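PDB 5G5S: protein argonaute from Methanocaldococcus jannaschii, which uses short single-stranded DNA guides to bind complementary DNA strands and slice them, and may defend its archaeal host against invading genetic elements. Local coordinates for residues Y29-F34 with F39-F44; G573-S578 with I594-I599. One frame throughout, in Å; residues are numbered along the deposited sequence. Where two conformers were deposited one is given.

Interaction 1 of 2, residues Y29-F34 with F39-F44; sequences YRIKSF and FNFYRF
The rings of F39, F41 and F44 converge on I31, whose terminal methyl CD1 approaches each of the three obliquely. One face of the F44 ring is taken by F39, with CZ lying 3.6 Å above the ring plane and displaced toward the rim, so two of the aromatics also pack on each other. The setting is helix-on-sheet packing within the N-terminal domain. I31 ends strand 25-31 of a four-stranded antiparallel sheet, and helix 41-47 begins directly after the short connection that follows. A single branched aliphatic side chain thus serves as the common partner of one ring just ahead of the helix (F39) and two from its first turn (F41, F44), a contact without any hydrogen bond across it. The CB of I31 points toward 39-44, and CG1, anti to the carbonyl carbon (chi1 -41°), carries CD1 to the rings. Meanwhile F41 and F44, three residues apart on the helix, both send CG anti to the backbone N. N40 holds the N-cap position; its OD1 accepts a weak capping bond from R43 N at 3.5 Å, and its carbonyl O receives F44 N at 3.2 Å. On the sheet side, I31 also touches F60 and I84 of the flanking strands, while F41 reaches I52. The methyl CD1 of I31 comes to 3.8 Å from CE2 of F44, and F41 CE1 lies 3.9 Å from both CG1 and CD1 of I31.

Interaction 2 of 2, residues G573-S578 with I594-I599; sequences GFIQNS and IEVISI
S598 turns its hydroxyl toward the loop at G573 and F574, and in the conformer described here OG lies 3.6 Å from the carbonyl O of G573 and 3.3 Å from CE1 of F574. Both are contacts rather than hydrogen bonds, and since S598 was deposited in two conformers their detail is doubtful. The CB of F574 leaves the backbone away from the strand, yet with CG anti to the carbonyl carbon (chi1 -57°) the ring swings back to the serine, which it meets obliquely. Further along, I575 and V596 reach for each other tip to tip, CG1 to CG1 at 3.9 Å, a single apolar contact next to the serine. Within the loop, OE1 of Q576 accepts from N577 N at 3.1 Å; the donor stands above the amide plane, well off the lone pairs. G573 follows D572, a manganese ligand and active-site residue by similarity, so the contact borders the probable catalytic centre of the PIWI domain, which has the RNase H fold. The loop leads from strand 566-571 into helix 577-590 of a beta-alpha-beta unit and packs against that unit's second strand, 593-600, with I575 also touching L547 of helix 547-556 and F574 resting on strand 636-645.

How the interactions relate
Read from the N terminus, the two contacts come in series: neither nests within nor crosses the other. Interaction 1 closes first, bridging a gap of four residues with no regular structure, where a strand gives way to a helix in the N-terminal domain. More than five hundred residues later, interaction 2 closes a longer excursion of fifteen residues, mostly helix, inside the PIWI domain. The first is local packing at the surface, away from the annotated sites; the second is partly buried and borders the probable metal centre. Their centres lie 29 Å apart and their nearest atoms about 10 Å apart, without touching; each contact has both of its segments in one domain and joins parts of that domain alone.

Interaction 1 of 2, residues Y29-F34 with F39-F44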
ATOM      1  N   TYR A  29     -27.916  26.626   6.442  1.00 85.62           N
ATOM      2  CA  TYR A  29     -28.324  27.501   5.348  1.00 88.24           C
ATOM      3  C   TYR A  29     -28.706  26.700   4.115  1.00 93.64           C
ATOM      4  O   TYR A  29     -28.299  25.550   3.968  1.00 91.14           O
ATOM      5  CB  TYR A  29     -27.189  28.471   4.969  1.00 90.32           C
ATOM      6  CG  TYR A  29     -26.760  29.417   6.068  1.00 92.84           C
ATOM      7  CD1 TYR A  29     -27.468  30.587   6.322  1.00 97.27           C
ATOM      8  CD2 TYR A  29     -25.604  29.181   6.805  1.00 91.87           C
ATOM      9  CE1 TYR A  29     -27.070  31.472   7.321  1.00 97.93           C
ATOM     10  CE2 TYR A  29     -25.191  30.063   7.803  1.00 93.88           C
ATOM     11  CZ  TYR A  29     -25.938  31.200   8.067  1.00102.56           C
ATOM     12  OH  TYR A  29     -25.551  32.072   9.057  1.00103.50           O
ATOM     13  N   ARG A  30     -29.489  27.324   3.227  1.00 95.17           N
ATOM     14  CA  ARG A  30     -29.874  26.793   1.921  1.00 97.36           C
ATOM     15  C   ARG A  30     -29.759  27.920   0.899  1.00105.88           C
ATOM     16  O   ARG A  30     -29.952  29.088   1.257  1.00106.89           O
ATOM     17  CB  ARG A  30     -31.279  26.139   1.924  1.00 99.72           C
ATOM     18  CG  ARG A  30     -32.478  27.094   2.041  1.00111.19           C
ATOM     19  CD  ARG A  30     -33.808  26.366   1.930  1.00118.23           C
ATOM     20  NE  ARG A  30     -34.165  25.701   3.184  1.00124.89           N
ATOM     21  CZ  ARG A  30     -35.227  24.920   3.352  1.00141.02           C
ATOM     22  NH1 ARG A  30     -36.059  24.691   2.343  1.00137.58           N
ATOM     23  NH2 ARG A  30     -35.464  24.359   4.529  1.00121.93           N
ATOM     24  N   ILE A  31     -29.406  27.583  -0.353  1.00105.15           N
ATOM     25  CA  ILE A  31     -29.295  28.576  -1.424  1.00108.91           C
ATOM     26  C   ILE A  31     -30.731  28.966  -1.791  1.00117.39           C
ATOM     27  O   ILE A  31     -31.489  28.120  -2.281  1.00117.64           O
ATOM     28  CB  ILE A  31     -28.477  28.074  -2.667  1.00112.61           C
ATOM     29  CG1 ILE A  31     -27.202  27.256  -2.299  1.00109.69           C
ATOM     30  CG2 ILE A  31     -28.190  29.208  -3.676  1.00117.33           C
ATOM     31  CD1 ILE A  31     -25.926  28.035  -1.850  1.00117.30           C
ATOM     32  N   LYS A  32     -31.122  30.219  -1.476  1.00117.80           N
ATOM     33  CA  LYS A  32     -32.461  30.749  -1.776  1.00122.39           C
ATOM     34  C   LYS A  32     -32.529  31.271  -3.214  1.00131.32           C
ATOM     35  O   LYS A  32     -33.530  31.044  -3.901  1.00134.43           O
ATOM     36  CB  LYS A  32     -32.942  31.793  -0.738  1.00126.44           C
ATOM     37  CG  LYS A  32     -32.055  33.024  -0.550  1.00138.61           C
ATOM     38  N   SER A  33     -31.440  31.929  -3.673  1.00128.41           N
ATOM     39  CA  SER A  33     -31.290  32.472  -5.024  1.00132.55           C
ATOM     40  C   SER A  33     -31.030  31.345  -6.039  1.00134.53           C
ATOM     41  O   SER A  33     -30.720  30.214  -5.651  1.00129.44           O
ATOM     42  CB  SER A  33     -30.164  33.503  -5.061  1.00137.31           C
ATOM     43  OG  SER A  33     -28.924  32.937  -4.672  1.00140.46           O
ATOM     44  N   PHE A  34     -31.169  31.659  -7.338  1.00135.29           N
ATOM     45  CA  PHE A  34     -30.971  30.708  -8.430  1.00135.34           C
ATOM     46  C   PHE A  34     -29.489  30.393  -8.679  1.00137.34           C
ATOM     47  O   PHE A  34     -28.628  31.261  -8.525  1.00137.41           O
ATOM     48  CB  PHE A  34     -31.668  31.209  -9.715  1.00143.52           C
ATOM     49  CG  PHE A  34     -31.398  30.408 -10.971  1.00146.35           C
ATOM     50  CD1 PHE A  34     -32.029  29.187 -11.187  1.00148.45           C
ATOM     51  CD2 PHE A  34     -30.511  30.874 -11.936  1.00151.10           C
ATOM     52  CE1 PHE A  34     -31.768  28.443 -12.341  1.00151.27           C
ATOM     53  CE2 PHE A  34     -30.252  30.130 -13.089  1.00155.73           C
ATOM     54  CZ  PHE A  34     -30.882  28.919 -13.284  1.00152.91           C
ATOM     55  N   PHE A  39     -22.439  25.776 -11.352  1.00130.32           N
ATOM     56  CA  PHE A  39     -22.262  26.312 -10.007  1.00126.20           C
ATOM     57  C   PHE A  39     -21.245  25.603  -9.113  1.00125.40           C
ATOM     58  O   PHE A  39     -20.564  26.270  -8.337  1.00124.79           O
ATOM     59  CB  PHE A  39     -23.601  26.385  -9.283  1.00125.78           C
ATOM     60  CG  PHE A  39     -23.492  26.926  -7.892  1.00123.56           C
ATOM     61  CD1 PHE A  39     -22.985  28.194  -7.672  1.00127.91           C
ATOM     62  CD2 PHE A  39     -23.886  26.168  -6.808  1.00121.38           C
ATOM     63  CE1 PHE A  39     -22.876  28.698  -6.396  1.00125.79           C
ATOM     64  CE2 PHE A  39     -23.782  26.669  -5.527  1.00120.98           C
ATOM     65  CZ  PHE A  39     -23.275  27.934  -5.322  1.00120.31           C
ATOM     66  N   ASN A  40     -21.158  24.275  -9.198  1.00118.77           N
ATOM     67  CA  ASN A  40     -20.224  23.501  -8.366  1.00115.24           C
ATOM     68  C   ASN A  40     -20.402  23.746  -6.869  1.00113.93           C
ATOM     69  O   ASN A  40     -19.560  24.344  -6.209  1.00113.20           O
ATOM     70  CB  ASN A  40     -18.762  23.658  -8.800  1.00117.25           C
ATOM     71  CG  ASN A  40     -17.866  22.602  -8.194  1.00137.14           C
ATOM     72  OD1 ASN A  40     -18.329  21.717  -7.476  1.00123.77           O
ATOM     73  ND2 ASN A  40     -16.578  22.686  -8.487  1.00134.96           N
ATOM     74  N   PHE A  41     -21.526  23.268  -6.354  1.00106.95           N
ATOM     75  CA  PHE A  41     -21.921  23.445  -4.965  1.00102.71           C
ATOM     76  C   PHE A  41     -20.913  22.894  -3.962  1.00104.64           C
ATOM     77  O   PHE A  41     -20.651  23.532  -2.948  1.00102.14           O
ATOM     78  CB  PHE A  41     -23.271  22.747  -4.771  1.00103.34           C
ATOM     79  CG  PHE A  41     -23.891  22.948  -3.419  1.00101.90           C
ATOM     80  CD1 PHE A  41     -24.047  24.213  -2.891  1.00104.78           C
ATOM     81  CD2 PHE A  41     -24.361  21.869  -2.700  1.00102.19           C
ATOM     82  CE1 PHE A  41     -24.635  24.394  -1.655  1.00103.53           C
ATOM     83  CE2 PHE A  41     -24.948  22.042  -1.466  1.00103.05           C
ATOM     84  CZ  PHE A  41     -25.086  23.307  -0.941  1.00100.59           C
ATOM     85  N   TYR A  42     -20.328  21.734  -4.238  1.00102.31           N
ATOM     86  CA  TYR A  42     -19.366  21.155  -3.305  1.00100.62           C
ATOM     87  C   TYR A  42     -18.151  22.053  -3.110  1.00103.87           C
ATOM     88  O   TYR A  42     -17.677  22.241  -1.995  1.00100.71           O
ATOM     89  CB  TYR A  42     -18.914  19.777  -3.775  1.00103.94           C
ATOM     90  CG  TYR A  42     -17.693  19.278  -3.045  1.00105.96           C
ATOM     91  CD1 TYR A  42     -16.422  19.657  -3.444  1.00110.74           C
ATOM     92  CD2 TYR A  42     -17.811  18.439  -1.951  1.00104.50           C
ATOM     93  CE1 TYR A  42     -15.300  19.208  -2.777  1.00112.02           C
ATOM     94  CE2 TYR A  42     -16.697  17.986  -1.277  1.00106.02           C
ATOM     95  CZ  TYR A  42     -15.444  18.373  -1.694  1.00116.38           C
ATOM     96  OH  TYR A  42     -14.332  17.922  -1.024  1.00118.69           O
ATOM     97  N   ARG A  43     -17.647  22.616  -4.198  1.00103.69           N
ATOM     98  CA  ARG A  43     -16.507  23.518  -4.125  1.00105.52           C
ATOM     99  C   ARG A  43     -16.861  24.779  -3.351  1.00108.61           C
ATOM    100  O   ARG A  43     -16.057  25.300  -2.584  1.00109.37           O
ATOM    101  CB  ARG A  43     -16.016  23.887  -5.521  1.00109.88           C
ATOM    102  N   PHE A  44     -18.078  25.260  -3.570  1.00102.92           N
ATOM    103  CA  PHE A  44     -18.565  26.473  -2.941  1.00101.70           C
ATOM    104  C   PHE A  44     -18.621  26.396  -1.422  1.00102.91           C
ATOM    105  O   PHE A  44     -18.252  27.350  -0.748  1.00103.86           O
ATOM    106  CB  PHE A  44     -19.948  26.805  -3.497  1.00103.50           C
ATOM    107  CG  PHE A  44     -20.588  27.994  -2.857  1.00104.79           C
ATOM    108  CD1 PHE A  44     -20.125  29.264  -3.119  1.00111.16           C
ATOM    109  CD2 PHE A  44     -21.656  27.839  -2.002  1.00104.01           C
ATOM    110  CE1 PHE A  44     -20.713  30.362  -2.532  1.00112.97           C
ATOM    111  CE2 PHE A  44     -22.250  28.930  -1.411  1.00107.50           C
ATOM    112  CZ  PHE A  44     -21.778  30.195  -1.676  1.00109.22           C
TER

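Interaction 2 of 2, residues G573-S578 with I594-I599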
ATOM      1  N   GLY A 573      -9.866   2.630   1.837  1.00 67.40           N
ATOM      2  CA  GLY A 573     -10.936   3.434   1.274  1.00 68.21           C
ATOM      3  C   GLY A 573     -12.195   3.434   2.112  1.00 71.43           C
ATOM      4  O   GLY A 573     -12.394   2.551   2.954  1.00 68.75           O
ATOM      5  N   PHE A 574     -13.053   4.428   1.882  1.00 71.58           N
ATOM      6  CA  PHE A 574     -14.304   4.542   2.617  1.00 72.91           C
ATOM      7  C   PHE A 574     -15.491   4.101   1.809  1.00 78.86           C
ATOM      8  O   PHE A 574     -15.442   4.099   0.578  1.00 79.88           O
ATOM      9  CB  PHE A 574     -14.488   5.939   3.224  1.00 77.70           C
ATOM     10  CG  PHE A 574     -13.349   6.320   4.137  1.00 80.94           C
ATOM     11  CD1 PHE A 574     -13.211   5.729   5.389  1.00 83.64           C
ATOM     12  CD2 PHE A 574     -12.382   7.233   3.729  1.00 85.84           C
ATOM     13  CE1 PHE A 574     -12.136   6.062   6.224  1.00 85.22           C
ATOM     14  CE2 PHE A 574     -11.320   7.574   4.571  1.00 89.29           C
ATOM     15  CZ  PHE A 574     -11.200   6.982   5.809  1.00 86.10           C
ATOM     16  N   ILE A 575     -16.536   3.652   2.508  1.00 76.52           N
ATOM     17  CA  ILE A 575     -17.788   3.187   1.908  1.00 76.40           C
ATOM     18  C   ILE A 575     -18.598   4.421   1.546  1.00 80.73           C
ATOM     19  O   ILE A 575     -18.673   5.353   2.350  1.00 81.30           O
ATOM     20  CB  ILE A 575     -18.513   2.225   2.913  1.00 78.84           C
ATOM     21  CG1 ILE A 575     -17.749   0.880   3.105  1.00 77.78           C
ATOM     22  CG2 ILE A 575     -19.999   2.003   2.630  1.00 80.57           C
ATOM     23  CD1 ILE A 575     -17.625  -0.069   1.869  1.00 83.60           C
ATOM     24  N   GLN A 576     -19.154   4.452   0.318  1.00 78.32           N
ATOM     25  CA  GLN A 576     -20.030   5.537  -0.144  1.00 80.98           C
ATOM     26  C   GLN A 576     -21.410   5.276   0.471  1.00 84.54           C
ATOM     27  O   GLN A 576     -21.718   4.131   0.807  1.00 81.34           O
ATOM     28  CB  GLN A 576     -20.131   5.544  -1.680  1.00 83.83           C
ATOM     29  CG  GLN A 576     -20.052   6.938  -2.318  1.00116.08           C
ATOM     30  CD  GLN A 576     -21.294   7.791  -2.135  1.00145.62           C
ATOM     31  OE1 GLN A 576     -21.355   8.667  -1.260  1.00144.47           O
ATOM     32  NE2 GLN A 576     -22.307   7.575  -2.969  1.00137.50           N
ATOM     33  N   ASN A 577     -22.233   6.323   0.617  1.00 84.98           N
ATOM     34  CA  ASN A 577     -23.586   6.234   1.175  1.00 86.25           C
ATOM     35  C   ASN A 577     -24.514   5.264   0.420  1.00 89.58           C
ATOM     36  O   ASN A 577     -25.314   4.572   1.051  1.00 88.42           O
ATOM     37  CB  ASN A 577     -24.214   7.614   1.262  1.00 92.49           C
ATOM     38  CG  ASN A 577     -24.904   7.852   2.573  1.00129.36           C
ATOM     39  OD1 ASN A 577     -26.097   7.563   2.736  1.00131.87           O
ATOM     40  ND2 ASN A 577     -24.159   8.361   3.548  1.00120.07           N
ATOM     41  N   SER A 578     -24.384   5.206  -0.920  1.00 87.41           N
ATOM     42  CA  SER A 578     -25.169   4.328  -1.796  1.00 87.86           C
ATOM     43  C   SER A 578     -24.903   2.842  -1.505  1.00 87.93           C
ATOM     44  O   SER A 578     -25.822   2.026  -1.607  1.00 88.62           O
ATOM     45  CB  SER A 578     -24.877   4.638  -3.261  1.00 93.85           C
ATOM     46  OG  SER A 578     -23.513   4.391  -3.567  1.00103.85           O
ATOM     47  N   ILE A 594     -21.216  -9.358   7.370  1.00 57.10           N
ATOM     48  CA  ILE A 594     -20.241  -8.680   6.520  1.00 55.40           C
ATOM     49  C   ILE A 594     -19.685  -7.496   7.270  1.00 60.53           C
ATOM     50  O   ILE A 594     -20.421  -6.580   7.652  1.00 61.07           O
ATOM     51  CB  ILE A 594     -20.805  -8.284   5.123  1.00 58.61           C
ATOM     52  CG1 ILE A 594     -21.507  -9.463   4.382  1.00 60.70           C
ATOM     53  CG2 ILE A 594     -19.737  -7.595   4.260  1.00 57.91           C
ATOM     54  CD1 ILE A 594     -20.614 -10.718   3.978  1.00 69.49           C
ATOM     55  N   GLU A 595     -18.379  -7.528   7.506  1.00 57.73           N
ATOM     56  CA  GLU A 595     -17.708  -6.432   8.185  1.00 56.73           C
ATOM     57  C   GLU A 595     -16.699  -5.767   7.276  1.00 59.61           C
ATOM     58  O   GLU A 595     -16.181  -6.397   6.349  1.00 58.12           O
ATOM     59  CB  GLU A 595     -17.082  -6.883   9.499  1.00 57.82           C
ATOM     60  CG  GLU A 595     -18.119  -7.162  10.573  1.00 64.72           C
ATOM     61  CD  GLU A 595     -17.552  -7.693  11.874  1.00 72.99           C
ATOM     62  OE1 GLU A 595     -16.332  -7.536  12.096  1.00 67.70           O
ATOM     63  OE2 GLU A 595     -18.324  -8.279  12.666  1.00 69.53           O
ATOM     64  N   VAL A 596     -16.483  -4.473   7.506  1.00 56.97           N
ATOM     65  CA  VAL A 596     -15.545  -3.646   6.769  1.00 57.21           C
ATOM     66  C   VAL A 596     -14.846  -2.664   7.703  1.00 61.81           C
ATOM     67  O   VAL A 596     -15.470  -2.048   8.569  1.00 62.21           O
ATOM     68  CB  VAL A 596     -16.130  -3.008   5.459  1.00 62.23           C
ATOM     69  CG1 VAL A 596     -17.219  -1.978   5.749  1.00 63.30           C
ATOM     70  CG2 VAL A 596     -15.030  -2.409   4.585  1.00 61.32           C
ATOM     71  N   ILE A 597     -13.532  -2.588   7.568  1.00 56.53           N
ATOM     72  CA  ILE A 597     -12.698  -1.662   8.304  1.00 54.10           C
ATOM     73  C   ILE A 597     -11.781  -0.981   7.281  1.00 54.99           C
ATOM     74  O   ILE A 597     -11.346  -1.613   6.315  1.00 54.16           O
ATOM     75  CB  ILE A 597     -11.965  -2.336   9.501  1.00 56.34           C
ATOM     76  CG1 ILE A 597     -11.502  -1.266  10.548  1.00 55.91           C
ATOM     77  CG2 ILE A 597     -10.830  -3.273   9.026  1.00 56.97           C
ATOM     78  CD1 ILE A 597     -11.039  -1.755  11.957  1.00 54.13           C
ATOM     79  N   SER A 598     -11.537   0.313   7.470  0.50 52.15           N
ATOM     80  CA  SER A 598     -10.671   1.097   6.600  0.50 51.73           C
ATOM     81  C   SER A 598      -9.256   1.095   7.179  0.50 56.21           C
ATOM     82  O   SER A 598      -9.067   1.360   8.366  0.50 56.49           O
ATOM     83  CB  SER A 598     -11.214   2.515   6.439  0.50 55.85           C
ATOM     84  OG  SER A 598     -10.284   3.371   5.796  0.50 68.07           O
ATOM     85  N   ILE A 599      -8.276   0.719   6.355  1.00 53.97           N
ATOM     86  CA  ILE A 599      -6.873   0.663   6.755  1.00 54.52           C
ATOM     87  C   ILE A 599      -6.136   1.636   5.860  1.00 59.97           C
ATOM     88  O   ILE A 599      -6.064   1.429   4.655  1.00 58.92           O
ATOM     89  CB  ILE A 599      -6.327  -0.793   6.726  1.00 57.96           C
ATOM     90  CG1 ILE A 599      -7.037  -1.640   7.822  1.00 58.62           C
ATOM     91  CG2 ILE A 599      -4.775  -0.828   6.882  1.00 57.12           C
ATOM     92  CD1 ILE A 599      -6.895  -3.078   7.693  1.00 66.10           C
TER